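Local coordinates for protein putative metalloprotease II (Bacteroides fragilis, PDB 4ON1) that binds a zinc ion and probably cleaves peptide bonds as an extracellular metalloendopeptidase related to fragilysin, at residues Val306-Asn311 against Leu374-Lys379; Leu332-Gly337 against Asp350-Trp355; Leu340-Val345 against Ala367-Arg372. One frame throughout, in Å; residues are numbered along the deposited sequence.

Contact 1. Residues Val306-Asn311 against Leu374-Lys379; sequences VIHLNN and LECIQK
His308 turns the edge of its ring to the end of the helix that carries Cys376. Its ND1 gives a nearly straight hydrogen bond to Cys376 O (2.7 Å, N-H...O angle 169°). The carbonyl oxygen lies close to the ring plane. The bond helps fix the rotation of the ring. Lys379 runs alongside the imidazole and points the same way. Its CB comes obliquely to within 3.7 Å of His308 ND1, and its aliphatic chain continues past CE1. Cys376 SG lies 3.1 Å from Ile307 O and stands obliquely to the imidazole.

The fold brings together here the loop between strands 299-301 and 319-323 and the last turn of helix 367-378, at the C-terminus of the chain. The helix ends here, and the loop supplies donors to its last carbonyls and to the terminal carboxylate. Leu309 N bonds to Ile377 O at 2.8 Å. Asn310 ND2 bonds to Gln378 O at 2.6 Å, with the acceptor near its amide plane. Lys379 O accepts from both Asn310 N and Asn311 N. Asn311 ND2 grips the other terminal oxygen, Lys379 OXT, at 2.8 Å with an angle of 173°, and OXT lies in the plane of that amide. Asn311 CG stands anti to the carbonyl carbon (chi1 -60°), which brings its amide to the carboxylate.

Leu309 and Ile377 lie side by side and point the same way, with Leu309 CG 3.8 Å from Ile377 CB. Ile377 also packs on Leu340 of helix 331-340, and Leu309 rests on Ala201 of strand 201-209.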
ATOM      1  N   VAL A 306      -2.520  -2.915  19.626  1.00 18.01           N
ATOM      2  CA  VAL A 306      -3.860  -2.558  20.062  1.00 16.96           C
ATOM      3  C   VAL A 306      -4.936  -3.264  19.237  1.00 19.18           C
ATOM      4  O   VAL A 306      -6.133  -3.065  19.473  1.00 20.36           O
ATOM      5  CB  VAL A 306      -4.074  -1.041  19.992  1.00 21.17           C
ATOM      6  CG1 VAL A 306      -3.211  -0.342  21.033  1.00 16.07           C
ATOM      7  CG2 VAL A 306      -3.737  -0.534  18.610  1.00 11.49           C
ATOM      8  N   ILE A 307      -4.521  -4.071  18.262  1.00 17.21           N
ATOM      9  CA  ILE A 307      -5.488  -4.842  17.470  1.00 14.38           C
ATOM     10  C   ILE A 307      -5.669  -6.245  18.051  1.00 17.95           C
ATOM     11  O   ILE A 307      -4.731  -7.041  18.075  1.00 24.34           O
ATOM     12  CB  ILE A 307      -5.069  -4.969  15.998  1.00 19.05           C
ATOM     13  CG1 ILE A 307      -5.160  -3.612  15.293  1.00 13.07           C
ATOM     14  CG2 ILE A 307      -5.959  -5.987  15.278  1.00 15.10           C
ATOM     15  CD1 ILE A 307      -4.712  -3.641  13.840  1.00 10.57           C
ATOM     16  N   HIS A 308      -6.869  -6.540  18.539  1.00 15.31           N
ATOM     17  CA  HIS A 308      -7.148  -7.859  19.108  1.00 22.30           C
ATOM     18  C   HIS A 308      -8.355  -8.485  18.400  1.00 29.06           C
ATOM     19  O   HIS A 308      -9.422  -7.875  18.333  1.00 30.58           O
ATOM     20  CB  HIS A 308      -7.389  -7.750  20.620  1.00 22.10           C
ATOM     21  CG  HIS A 308      -6.426  -6.840  21.324  1.00 28.42           C
ATOM     22  ND1 HIS A 308      -5.061  -7.044  21.316  1.00 25.49           N
ATOM     23  CD2 HIS A 308      -6.631  -5.716  22.054  1.00 28.96           C
ATOM     24  CE1 HIS A 308      -4.469  -6.091  22.013  1.00 31.33           C
ATOM     25  NE2 HIS A 308      -5.398  -5.270  22.468  1.00 31.47           N
ATOM     26  N   LEU A 309      -8.180  -9.694  17.872  1.00 21.57           N
ATOM     27  CA  LEU A 309      -9.220 -10.348  17.076  1.00 26.61           C
ATOM     28  C   LEU A 309     -10.402 -10.842  17.904  1.00 27.66           C
ATOM     29  O   LEU A 309     -11.540 -10.819  17.441  1.00 36.46           O
ATOM     30  CB  LEU A 309      -8.632 -11.530  16.305  1.00 31.82           C
ATOM     31  CG  LEU A 309      -7.468 -11.258  15.353  1.00 39.55           C
ATOM     32  CD1 LEU A 309      -7.003 -12.550  14.701  1.00 49.42           C
ATOM     33  CD2 LEU A 309      -7.881 -10.262  14.298  1.00 33.37           C
ATOM     34  N   ASN A 310     -10.131 -11.286  19.126  1.00 25.48           N
ATOM     35  CA  ASN A 310     -11.170 -11.876  19.959  1.00 29.41           C
ATOM     36  C   ASN A 310     -11.893 -10.843  20.808  1.00 39.13           C
ATOM     37  O   ASN A 310     -13.106 -10.923  20.993  1.00 40.52           O
ATOM     38  CB  ASN A 310     -10.573 -12.959  20.855  1.00 28.46           C
ATOM     39  CG  ASN A 310     -10.136 -14.175  20.071  1.00 47.23           C
ATOM     40  OD1 ASN A 310     -10.881 -14.678  19.227  1.00 43.21           O
ATOM     41  ND2 ASN A 310      -8.923 -14.653  20.337  1.00 44.93           N
ATOM     42  N   ASN A 311     -11.148  -9.875  21.328  1.00 33.37           N
ATOM     43  CA  ASN A 311     -11.762  -8.780  22.061  1.00 27.12           C
ATOM     44  C   ASN A 311     -11.286  -7.429  21.552  1.00 26.50           C
ATOM     45  O   ASN A 311     -10.478  -6.767  22.207  1.00 27.77           O
ATOM     46  CB  ASN A 311     -11.478  -8.925  23.553  1.00 24.68           C
ATOM     47  CG  ASN A 311     -12.018 -10.225  24.115  1.00 44.54           C
ATOM     48  OD1 ASN A 311     -13.198 -10.328  24.457  1.00 41.05           O
ATOM     49  ND2 ASN A 311     -11.161 -11.235  24.188  1.00 38.56           N
ATOM     50  N   LEU A 374       1.631 -12.155  17.070  1.00 17.03           N
ATOM     51  CA  LEU A 374       0.808 -13.331  17.343  1.00 22.43           C
ATOM     52  C   LEU A 374       0.135 -13.238  18.710  1.00 25.59           C
ATOM     53  O   LEU A 374      -1.036 -13.586  18.864  1.00 25.03           O
ATOM     54  CB  LEU A 374       1.646 -14.605  17.259  1.00 15.54           C
ATOM     55  CG  LEU A 374       2.035 -14.995  15.831  1.00 24.39           C
ATOM     56  CD1 LEU A 374       3.273 -15.882  15.826  1.00 21.50           C
ATOM     57  CD2 LEU A 374       0.861 -15.701  15.158  1.00 21.98           C
ATOM     58  N   GLU A 375       0.866 -12.756  19.705  1.00 16.90           N
ATOM     59  CA  GLU A 375       0.286 -12.641  21.038  1.00 26.53           C
ATOM     60  C   GLU A 375      -0.761 -11.537  21.091  1.00 27.89           C
ATOM     61  O   GLU A 375      -1.774 -11.669  21.777  1.00 26.60           O
ATOM     62  CB  GLU A 375       1.374 -12.416  22.084  1.00 25.75           C
ATOM     63  CG  GLU A 375       2.139 -13.694  22.406  1.00 37.11           C
ATOM     64  CD  GLU A 375       3.195 -13.498  23.474  1.00 50.37           C
ATOM     65  OE1 GLU A 375       3.760 -12.386  23.551  1.00 60.11           O
ATOM     66  OE2 GLU A 375       3.461 -14.458  24.231  1.00 59.86           O
ATOM     67  N   CYS A 376      -0.521 -10.456  20.359  1.00 24.58           N
ATOM     68  CA  CYS A 376      -1.445  -9.329  20.348  1.00 21.50           C
ATOM     69  C   CYS A 376      -2.814  -9.652  19.749  1.00 22.76           C
ATOM     70  O   CYS A 376      -3.846  -9.301  20.323  1.00 25.83           O
ATOM     71  CB  CYS A 376      -0.835  -8.155  19.585  1.00 24.91           C
ATOM     72  SG  CYS A 376      -1.962  -6.738  19.456  1.00 32.58           S
ATOM     73  N   ILE A 377      -2.830 -10.296  18.587  1.00 17.05           N
ATOM     74  CA  ILE A 377      -4.092 -10.526  17.883  1.00 21.49           C
ATOM     75  C   ILE A 377      -4.978 -11.571  18.560  1.00 23.33           C
ATOM     76  O   ILE A 377      -6.187 -11.575  18.357  1.00 25.53           O
ATOM     77  CB  ILE A 377      -3.850 -10.955  16.419  1.00 20.65           C
ATOM     78  CG1 ILE A 377      -3.095 -12.282  16.358  1.00 22.08           C
ATOM     79  CG2 ILE A 377      -3.088  -9.880  15.668  1.00 22.18           C
ATOM     80  CD1 ILE A 377      -2.970 -12.835  14.953  1.00 30.79           C
ATOM     81  N   GLN A 378      -4.377 -12.448  19.360  1.00 19.57           N
ATOM     82  CA  GLN A 378      -5.119 -13.503  20.054  1.00 24.04           C
ATOM     83  C   GLN A 378      -5.954 -12.970  21.211  1.00 36.14           C
ATOM     84  O   GLN A 378      -6.971 -13.564  21.572  1.00 35.31           O
ATOM     85  CB  GLN A 378      -4.169 -14.575  20.584  1.00 29.08           C
ATOM     86  CG  GLN A 378      -3.644 -15.511  19.517  1.00 34.84           C
ATOM     87  CD  GLN A 378      -2.931 -16.705  20.105  1.00 44.45           C
ATOM     88  OE1 GLN A 378      -3.546 -17.743  20.375  1.00 39.87           O
ATOM     89  NE2 GLN A 378      -1.629 -16.561  20.331  1.00 35.70           N
ATOM     90  N   LYS A 379      -5.507 -11.869  21.810  1.00 30.89           N
ATOM     91  CA  LYS A 379      -6.224 -11.250  22.925  1.00 49.54           C
ATOM     92  C   LYS A 379      -7.653 -10.842  22.549  1.00 50.49           C
ATOM     93  O   LYS A 379      -7.990 -10.719  21.373  1.00 38.38           O
ATOM     94  CB  LYS A 379      -5.444 -10.042  23.448  1.00 37.92           C
ATOM     95  CG  LYS A 379      -4.107 -10.424  24.062  1.00 37.14           C
ATOM     96  CD  LYS A 379      -3.272  -9.209  24.428  1.00 45.42           C
ATOM     97  CE  LYS A 379      -1.988  -9.643  25.123  1.00 62.39           C
ATOM     98  NZ  LYS A 379      -1.115  -8.495  25.487  1.00 70.07           N
ATOM     99  OXT LYS A 379      -8.516 -10.661  23.410  1.00 51.93           O
TER

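Contact 2. Residues Leu332-Gly337 against Asp350-Trp355; sequences LAHEIG and DLMYTW. With ZN (zinc ion), chain C.
The zinc site and the Met-turn beneath it meet here, through His334 on the helix and Leu351 and Met352 on the turn. His334 opens the sequence pattern HExxHxxGxxH, in which His338 and His344 also bind the metal. His334 NE2 binds the zinc ion at 2.0 Å, and Asp176 completes the set of protein ligands. Such an aspartate ligand is consistent with a latent form, as in profragilysin.

The far nitrogen of the same ring is held as well. His334 ND1 gives a hydrogen bond to Leu351 O (2.8 Å, N-H...O angle 159°). The oxygen lies at the ring edge, near the ring plane, so metal and carbonyl together fix the rotation of the imidazole. CG sits anti to the backbone N (chi1 -179°), which swings the ring off the helix toward the turn.

Met352 lies over one face of this ring. Its side chain is bent at chi2 and chi3, which folds the thioether back onto the imidazole. Met352 CE stands 4.0 Å from the His334 ring centroid, only 10° off the normal, a CH-pi contact. Met352 SD is 4.1 Å from that centroid, also over the face. Leu351 packs beside the helix, with its CD2 3.8 Å from Ala333 CB.

The turn is braced from within. Asp350 OD1 accepts from Met352 N at 2.7 Å and makes an Asx turn. Tyr353 N bonds to Asp350 O and closes a type I turn. A methionine in a tight turn under the zinc-binding histidines is the mark of the metzincin metallopeptidases.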
ATOM      1  N   LEU A 332       2.106   2.620   5.207  1.00  9.49           N
ATOM      2  CA  LEU A 332       0.867   2.054   5.713  1.00 10.79           C
ATOM      3  C   LEU A 332       1.143   0.712   6.398  1.00 16.39           C
ATOM      4  O   LEU A 332       0.671   0.455   7.509  1.00 13.54           O
ATOM      5  CB  LEU A 332      -0.157   1.883   4.582  1.00  8.04           C
ATOM      6  CG  LEU A 332      -1.490   1.281   5.033  1.00 17.44           C
ATOM      7  CD1 LEU A 332      -2.155   2.161   6.100  1.00 13.03           C
ATOM      8  CD2 LEU A 332      -2.437   1.050   3.850  1.00 10.60           C
ATOM      9  N   ALA A 333       1.931  -0.136   5.745  1.00 13.32           N
ATOM     10  CA  ALA A 333       2.251  -1.442   6.310  1.00 13.38           C
ATOM     11  C   ALA A 333       3.012  -1.303   7.624  1.00 15.64           C
ATOM     12  O   ALA A 333       2.810  -2.085   8.557  1.00 14.16           O
ATOM     13  CB  ALA A 333       3.060  -2.270   5.311  1.00 11.74           C
ATOM     14  N   HIS A 334       3.899  -0.313   7.682  1.00  9.80           N
ATOM     15  CA  HIS A 334       4.688  -0.039   8.884  1.00 15.64           C
ATOM     16  C   HIS A 334       3.785   0.372  10.058  1.00 15.83           C
ATOM     17  O   HIS A 334       3.878  -0.186  11.154  1.00 15.04           O
ATOM     18  CB  HIS A 334       5.731   1.049   8.583  1.00 15.15           C
ATOM     19  CG  HIS A 334       6.613   1.395   9.743  1.00 15.37           C
ATOM     20  ND1 HIS A 334       7.908   0.937   9.854  1.00 16.31           N
ATOM     21  CD2 HIS A 334       6.395   2.175  10.831  1.00 13.81           C
ATOM     22  CE1 HIS A 334       8.446   1.406  10.963  1.00 21.64           C
ATOM     23  NE2 HIS A 334       7.552   2.163  11.577  1.00 13.68           N
ATOM     24  N   GLU A 335       2.901   1.335   9.824  1.00 13.82           N
ATOM     25  CA  GLU A 335       1.968   1.777  10.862  1.00 17.00           C
ATOM     26  C   GLU A 335       1.088   0.625  11.337  1.00 15.83           C
ATOM     27  O   GLU A 335       0.880   0.440  12.536  1.00 14.83           O
ATOM     28  CB  GLU A 335       1.098   2.930  10.351  1.00 15.05           C
ATOM     29  N   ILE A 336       0.562  -0.147  10.393  1.00 10.24           N
ATOM     30  CA  ILE A 336      -0.280  -1.281  10.751  1.00  8.47           C
ATOM     31  C   ILE A 336       0.550  -2.312  11.523  1.00 16.02           C
ATOM     32  O   ILE A 336       0.047  -2.973  12.441  1.00 12.48           O
ATOM     33  CB  ILE A 336      -0.942  -1.908   9.497  1.00 13.56           C
ATOM     34  CG1 ILE A 336      -2.149  -1.063   9.074  1.00 14.15           C
ATOM     35  CG2 ILE A 336      -1.383  -3.347   9.747  1.00 10.56           C
ATOM     36  CD1 ILE A 336      -2.735  -1.433   7.706  1.00 12.28           C
ATOM     37  N   GLY A 337       1.830  -2.412  11.179  1.00 17.72           N
ATOM     38  CA  GLY A 337       2.763  -3.215  11.954  1.00 11.28           C
ATOM     39  C   GLY A 337       2.742  -2.836  13.426  1.00 18.98           C
ATOM     40  O   GLY A 337       2.624  -3.704  14.306  1.00 15.56           O
ATOM     41  N   ASP A 350      14.250  -4.798   7.339  1.00 24.58           N
ATOM     42  CA  ASP A 350      12.974  -5.032   7.988  1.00 20.41           C
ATOM     43  C   ASP A 350      12.019  -3.858   7.792  1.00 20.41           C
ATOM     44  O   ASP A 350      12.419  -2.696   7.854  1.00 23.76           O
ATOM     45  CB  ASP A 350      13.177  -5.297   9.481  1.00 18.37           C
ATOM     46  CG  ASP A 350      11.965  -5.944  10.128  1.00 27.60           C
ATOM     47  OD1 ASP A 350      10.915  -5.262  10.255  1.00 15.98           O
ATOM     48  OD2 ASP A 350      12.065  -7.130  10.512  1.00 22.07           O
ATOM     49  N   LEU A 351      10.757  -4.183   7.545  1.00 17.14           N
ATOM     50  CA  LEU A 351       9.692  -3.198   7.466  1.00 14.74           C
ATOM     51  C   LEU A 351       9.691  -2.256   8.671  1.00 24.41           C
ATOM     52  O   LEU A 351       9.391  -1.065   8.547  1.00 17.21           O
ATOM     53  CB  LEU A 351       8.343  -3.905   7.366  1.00 13.11           C
ATOM     54  CG  LEU A 351       7.143  -2.967   7.447  1.00 17.95           C
ATOM     55  CD1 LEU A 351       7.201  -1.967   6.287  1.00 13.13           C
ATOM     56  CD2 LEU A 351       5.853  -3.762   7.413  1.00 13.35           C
ATOM     57  N   MET A 352      10.020  -2.799   9.838  1.00 15.24           N
ATOM     58  CA  MET A 352       9.958  -2.043  11.085  1.00 18.70           C
ATOM     59  C   MET A 352      11.310  -1.423  11.466  1.00 19.78           C
ATOM     60  O   MET A 352      11.563  -1.147  12.641  1.00 23.52           O
ATOM     61  CB  MET A 352       9.444  -2.939  12.222  1.00 20.72           C
ATOM     62  CG  MET A 352       8.098  -3.602  11.935  1.00 13.67           C
ATOM     63  SD  MET A 352       6.861  -2.389  11.429  1.00 17.62           S
ATOM     64  CE  MET A 352       6.683  -1.473  12.964  1.00 17.59           C
ATOM     65  N   TYR A 353      12.179  -1.222  10.481  1.00 17.59           N
ATOM     66  CA  TYR A 353      13.451  -0.545  10.721  1.00 21.53           C
ATOM     67  C   TYR A 353      13.235   0.822  11.380  1.00 34.73           C
ATOM     68  O   TYR A 353      12.369   1.604  10.968  1.00 28.81           O
ATOM     69  CB  TYR A 353      14.229  -0.382   9.418  1.00 21.83           C
ATOM     70  CG  TYR A 353      15.664   0.054   9.619  1.00 37.43           C
ATOM     71  CD1 TYR A 353      16.245   1.000   8.790  1.00 36.50           C
ATOM     72  CD2 TYR A 353      16.435  -0.487  10.638  1.00 28.94           C
ATOM     73  CE1 TYR A 353      17.564   1.395   8.967  1.00 39.69           C
ATOM     74  CE2 TYR A 353      17.750  -0.100  10.827  1.00 36.22           C
ATOM     75  CZ  TYR A 353      18.307   0.843   9.988  1.00 37.52           C
ATOM     76  OH  TYR A 353      19.612   1.229  10.174  1.00 51.48           O
ATOM     77  N   THR A 354      14.036   1.081  12.408  1.00 35.62           N
ATOM     78  CA  THR A 354      13.897   2.247  13.274  1.00 40.39           C
ATOM     79  C   THR A 354      14.149   3.573  12.562  1.00 48.24           C
ATOM     80  O   THR A 354      13.674   4.626  12.994  1.00 47.36           O
ATOM     81  CB  THR A 354      14.865   2.135  14.464  1.00 38.99           C
ATOM     82  OG1 THR A 354      14.817   0.804  14.991  1.00 38.07           O
ATOM     83  CG2 THR A 354      14.512   3.131  15.561  1.00 51.07           C
ATOM     84  N   TRP A 355      14.896   3.517  11.467  1.00 41.71           N
ATOM     85  CA  TRP A 355      15.283   4.721  10.745  1.00 41.93           C
ATOM     86  C   TRP A 355      14.822   4.637   9.297  1.00 42.84           C
ATOM     87  O   TRP A 355      14.604   3.551   8.769  1.00 49.11           O
ATOM     88  CB  TRP A 355      16.801   4.934  10.820  1.00 42.58           C
ATOM     89  CG  TRP A 355      17.331   5.118  12.223  1.00 46.42           C
ATOM     90  CD1 TRP A 355      17.404   6.287  12.922  1.00 55.93           C
ATOM     91  CD2 TRP A 355      17.872   4.103  13.086  1.00 47.00           C
ATOM     92  NE1 TRP A 355      17.948   6.066  14.164  1.00 56.38           N
ATOM     93  CE2 TRP A 355      18.244   4.735  14.292  1.00 48.31           C
ATOM     94  CE3 TRP A 355      18.070   2.722  12.959  1.00 62.66           C
ATOM     95  CZ2 TRP A 355      18.807   4.034  15.363  1.00 49.57           C
ATOM     96  CZ3 TRP A 355      18.630   2.028  14.025  1.00 62.78           C
ATOM     97  CH2 TRP A 355      18.991   2.686  15.210  1.00 54.02           C
TER
HETATM   98 ZN    ZN C 400       7.535   3.076  13.373  1.00 19.88          ZN

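Contact 3. Residues Leu340-Val345 against Ala367-Arg372; sequences LGAEHV and ADNWVR. With ZN (zinc ion), chain C.
Asn369 OD1 is gripped by two donors. Glu343 N reaches it at 2.8 Å with an almost straight bond (175°). Arg372 NH1 reaches the same oxygen at 3.1 Å. The two come from opposite faces of the amide plane, and neither lies on a lone pair. The other end of the amide is used too: Asn369 ND2 donates to Glu343 O at 3.0 Å, with that oxygen near the amide plane. Asn369 thus pairs with both the N-H and the C=O of Glu343, and the two bonds hold its amide against the loop. Val345 CG1 approaches Asn369 ND2 from the opposite direction.

The guanidinium of Arg372 is sandwiched between two carboxylates. Glu343 OE1 sits over the centre of one face, 3.1 Å from Arg372 NE, and Asp368 OD1 lies on the opposite face, nearer the rim. No N-H points at either oxygen, so these salt bridges work by charge alone. The Glu343 chain bends at chi2 and crosses Arg372 at about a right angle, with the two flat groups turned 47° apart.

Gly341 has a positive phi (118°) and ends helix 331-340 in a Schellman motif. It is the glycine of HExxHxxGxxH, where the chain turns sharply toward the third histidine. Arg372 CB packs 3.4 Å from Gly341 O. His344 points away from helix 367-378 and binds the zinc ion through NE2. Helix 367-378 thus backs the loop leading from the zinc-binding helix 331-340 to this ligand, while Leu340 touches Met373 and Ile377 farther along helix 367-378.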
ATOM      1  N   LEU A 340      -0.464  -3.833  15.206  1.00 12.44           N
ATOM      2  CA  LEU A 340      -0.511  -5.271  15.474  1.00 14.48           C
ATOM      3  C   LEU A 340       0.491  -5.709  16.544  1.00 13.47           C
ATOM      4  O   LEU A 340       0.478  -6.866  16.977  1.00 19.88           O
ATOM      5  CB  LEU A 340      -0.247  -6.054  14.190  1.00 10.46           C
ATOM      6  CG  LEU A 340      -1.385  -6.062  13.168  1.00 18.07           C
ATOM      7  CD1 LEU A 340      -0.865  -6.506  11.810  1.00 16.48           C
ATOM      8  CD2 LEU A 340      -2.497  -6.987  13.631  1.00 14.02           C
ATOM      9  N   GLY A 341       1.364  -4.800  16.968  1.00 14.34           N
ATOM     10  CA  GLY A 341       2.305  -5.110  18.032  1.00 17.67           C
ATOM     11  C   GLY A 341       3.783  -5.059  17.688  1.00 16.98           C
ATOM     12  O   GLY A 341       4.631  -5.173  18.580  1.00 19.07           O
ATOM     13  N   ALA A 342       4.109  -4.866  16.412  1.00 12.91           N
ATOM     14  CA  ALA A 342       5.513  -4.830  16.008  1.00 19.15           C
ATOM     15  C   ALA A 342       6.213  -3.575  16.525  1.00 19.51           C
ATOM     16  O   ALA A 342       5.638  -2.481  16.552  1.00 17.99           O
ATOM     17  CB  ALA A 342       5.636  -4.914  14.485  1.00 14.86           C
ATOM     18  N   GLU A 343       7.476  -3.732  16.898  1.00 18.41           N
ATOM     19  CA  GLU A 343       8.286  -2.624  17.380  1.00 22.50           C
ATOM     20  C   GLU A 343       9.421  -2.340  16.407  1.00 27.94           C
ATOM     21  O   GLU A 343       9.684  -3.142  15.512  1.00 22.16           O
ATOM     22  CB  GLU A 343       8.840  -2.943  18.772  1.00 23.81           C
ATOM     23  CG  GLU A 343       7.977  -2.377  19.887  1.00 47.94           C
ATOM     24  CD  GLU A 343       8.022  -3.212  21.140  1.00 67.22           C
ATOM     25  OE1 GLU A 343       8.931  -4.063  21.262  1.00 79.22           O
ATOM     26  OE2 GLU A 343       7.138  -3.021  21.999  1.00 75.55           O
ATOM     27  N   HIS A 344      10.073  -1.188  16.561  1.00 19.15           N
ATOM     28  CA  HIS A 344      11.204  -0.858  15.702  1.00 18.66           C
ATOM     29  C   HIS A 344      12.344  -1.849  15.927  1.00 20.89           C
ATOM     30  O   HIS A 344      12.544  -2.324  17.041  1.00 24.12           O
ATOM     31  CB  HIS A 344      11.679   0.577  15.959  1.00 21.60           C
ATOM     32  CG  HIS A 344      10.754   1.620  15.407  1.00 23.15           C
ATOM     33  ND1 HIS A 344      10.663   2.888  15.934  1.00 26.89           N
ATOM     34  CD2 HIS A 344       9.857   1.561  14.395  1.00 16.97           C
ATOM     35  CE1 HIS A 344       9.759   3.579  15.254  1.00 17.88           C
ATOM     36  NE2 HIS A 344       9.258   2.795  14.313  1.00 21.73           N
ATOM     37  N   VAL A 345      13.096  -2.151  14.871  1.00 26.17           N
ATOM     38  CA  VAL A 345      14.242  -3.060  14.969  1.00 26.40           C
ATOM     39  C   VAL A 345      15.457  -2.476  14.243  1.00 33.52           C
ATOM     40  O   VAL A 345      15.323  -1.502  13.503  1.00 28.68           O
ATOM     41  CB  VAL A 345      13.911  -4.450  14.381  1.00 28.14           C
ATOM     42  CG1 VAL A 345      12.768  -5.103  15.135  1.00 23.42           C
ATOM     43  CG2 VAL A 345      13.570  -4.326  12.900  1.00 26.09           C
ATOM     44  N   ALA A 367      11.793 -12.217  14.337  1.00 20.53           N
ATOM     45  CA  ALA A 367      11.044 -13.267  15.020  1.00 25.30           C
ATOM     46  C   ALA A 367      10.313 -12.709  16.239  1.00 30.36           C
ATOM     47  O   ALA A 367       9.183 -13.100  16.538  1.00 22.23           O
ATOM     48  CB  ALA A 367      11.971 -14.402  15.433  1.00 21.22           C
ATOM     49  N   ASP A 368      10.957 -11.777  16.931  1.00 25.18           N
ATOM     50  CA  ASP A 368      10.344 -11.150  18.095  1.00 20.77           C
ATOM     51  C   ASP A 368       9.109 -10.338  17.755  1.00 18.35           C
ATOM     52  O   ASP A 368       8.151 -10.324  18.528  1.00 21.74           O
ATOM     53  CB  ASP A 368      11.349 -10.257  18.821  1.00 26.81           C
ATOM     54  CG  ASP A 368      11.575 -10.704  20.245  1.00 56.81           C
ATOM     55  OD1 ASP A 368      10.768 -10.316  21.119  1.00 66.53           O
ATOM     56  OD2 ASP A 368      12.542 -11.463  20.479  1.00 55.99           O
ATOM     57  N   ASN A 369       9.125  -9.658  16.612  1.00 17.46           N
ATOM     58  CA  ASN A 369       7.930  -8.946  16.176  1.00 17.93           C
ATOM     59  C   ASN A 369       6.808  -9.930  15.811  1.00 23.02           C
ATOM     60  O   ASN A 369       5.640  -9.666  16.091  1.00 18.42           O
ATOM     61  CB  ASN A 369       8.242  -8.026  14.997  1.00 15.48           C
ATOM     62  CG  ASN A 369       8.766  -6.666  15.437  1.00 24.17           C
ATOM     63  OD1 ASN A 369       8.604  -6.267  16.591  1.00 21.75           O
ATOM     64  ND2 ASN A 369       9.401  -5.949  14.512  1.00 18.04           N
ATOM     65  N   TRP A 370       7.158 -11.072  15.217  1.00 20.75           N
ATOM     66  CA  TRP A 370       6.167 -12.123  14.973  1.00 22.28           C
ATOM     67  C   TRP A 370       5.518 -12.571  16.278  1.00 20.57           C
ATOM     68  O   TRP A 370       4.294 -12.714  16.364  1.00 20.17           O
ATOM     69  CB  TRP A 370       6.794 -13.340  14.307  1.00 18.21           C
ATOM     70  CG  TRP A 370       7.051 -13.228  12.850  1.00 20.05           C
ATOM     71  CD1 TRP A 370       7.499 -12.136  12.167  1.00 16.35           C
ATOM     72  CD2 TRP A 370       6.893 -14.272  11.885  1.00 16.21           C
ATOM     73  NE1 TRP A 370       7.629 -12.438  10.831  1.00 21.84           N
ATOM     74  CE2 TRP A 370       7.259 -13.741  10.633  1.00 22.41           C
ATOM     75  CE3 TRP A 370       6.470 -15.602  11.960  1.00 17.23           C
ATOM     76  CZ2 TRP A 370       7.216 -14.497   9.464  1.00 19.65           C
ATOM     77  CZ3 TRP A 370       6.429 -16.353  10.799  1.00 22.47           C
ATOM     78  CH2 TRP A 370       6.800 -15.798   9.570  1.00 23.32           C
ATOM     79  N   VAL A 371       6.348 -12.807  17.288  1.00 18.21           N
ATOM     80  CA  VAL A 371       5.841 -13.210  18.591  1.00 19.13           C
ATOM     81  C   VAL A 371       4.894 -12.137  19.116  1.00 23.14           C
ATOM     82  O   VAL A 371       3.760 -12.436  19.496  1.00 20.11           O
ATOM     83  CB  VAL A 371       6.974 -13.443  19.600  1.00 23.27           C
ATOM     84  CG1 VAL A 371       6.428 -13.544  21.025  1.00 27.19           C
ATOM     85  CG2 VAL A 371       7.781 -14.684  19.228  1.00 24.80           C
ATOM     86  N   ARG A 372       5.349 -10.885  19.085  1.00 22.96           N
ATOM     87  CA  ARG A 372       4.543  -9.761  19.563  1.00 19.92           C
ATOM     88  C   ARG A 372       3.209  -9.668  18.842  1.00 24.76           C
ATOM     89  O   ARG A 372       2.180  -9.405  19.464  1.00 23.86           O
ATOM     90  CB  ARG A 372       5.306  -8.441  19.411  1.00 23.63           C
ATOM     91  CG  ARG A 372       6.468  -8.300  20.396  1.00 22.32           C
ATOM     92  CD  ARG A 372       7.376  -7.116  20.077  1.00 25.47           C
ATOM     93  NE  ARG A 372       8.544  -7.095  20.957  1.00 33.75           N
ATOM     94  CZ  ARG A 372       9.803  -6.966  20.541  1.00 44.91           C
ATOM     95  NH1 ARG A 372      10.067  -6.796  19.251  1.00 27.50           N
ATOM     96  NH2 ARG A 372      10.795  -6.970  21.422  1.00 39.46           N
TER
HETATM   97 ZN    ZN C 400       7.535   3.076  13.373  1.00 19.88          ZN

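How the contacts relate
All three contacts lie in the metallopeptidase part of the chain, around helices 331-340 and 367-378. Contacts 2 and 3 fall within the loop closed by contact 1, and their segments alternate along the chain. Their centres are about 10 Å apart, and each supplies a histidine to the same zinc ion. They join directly where Thr354 OG1 lies 2.8 Å from Val345 O. Contact 1 is centred about 13 Å from contact 3 and about 19 Å from contact 2. It shares helix 367-378 with contact 3 and meets it at Leu340. Contact 1 holds the C-terminus, its nearest side chain, Val306, about 13 Å from the zinc ion, while contacts 2 and 3 hold zinc ligands.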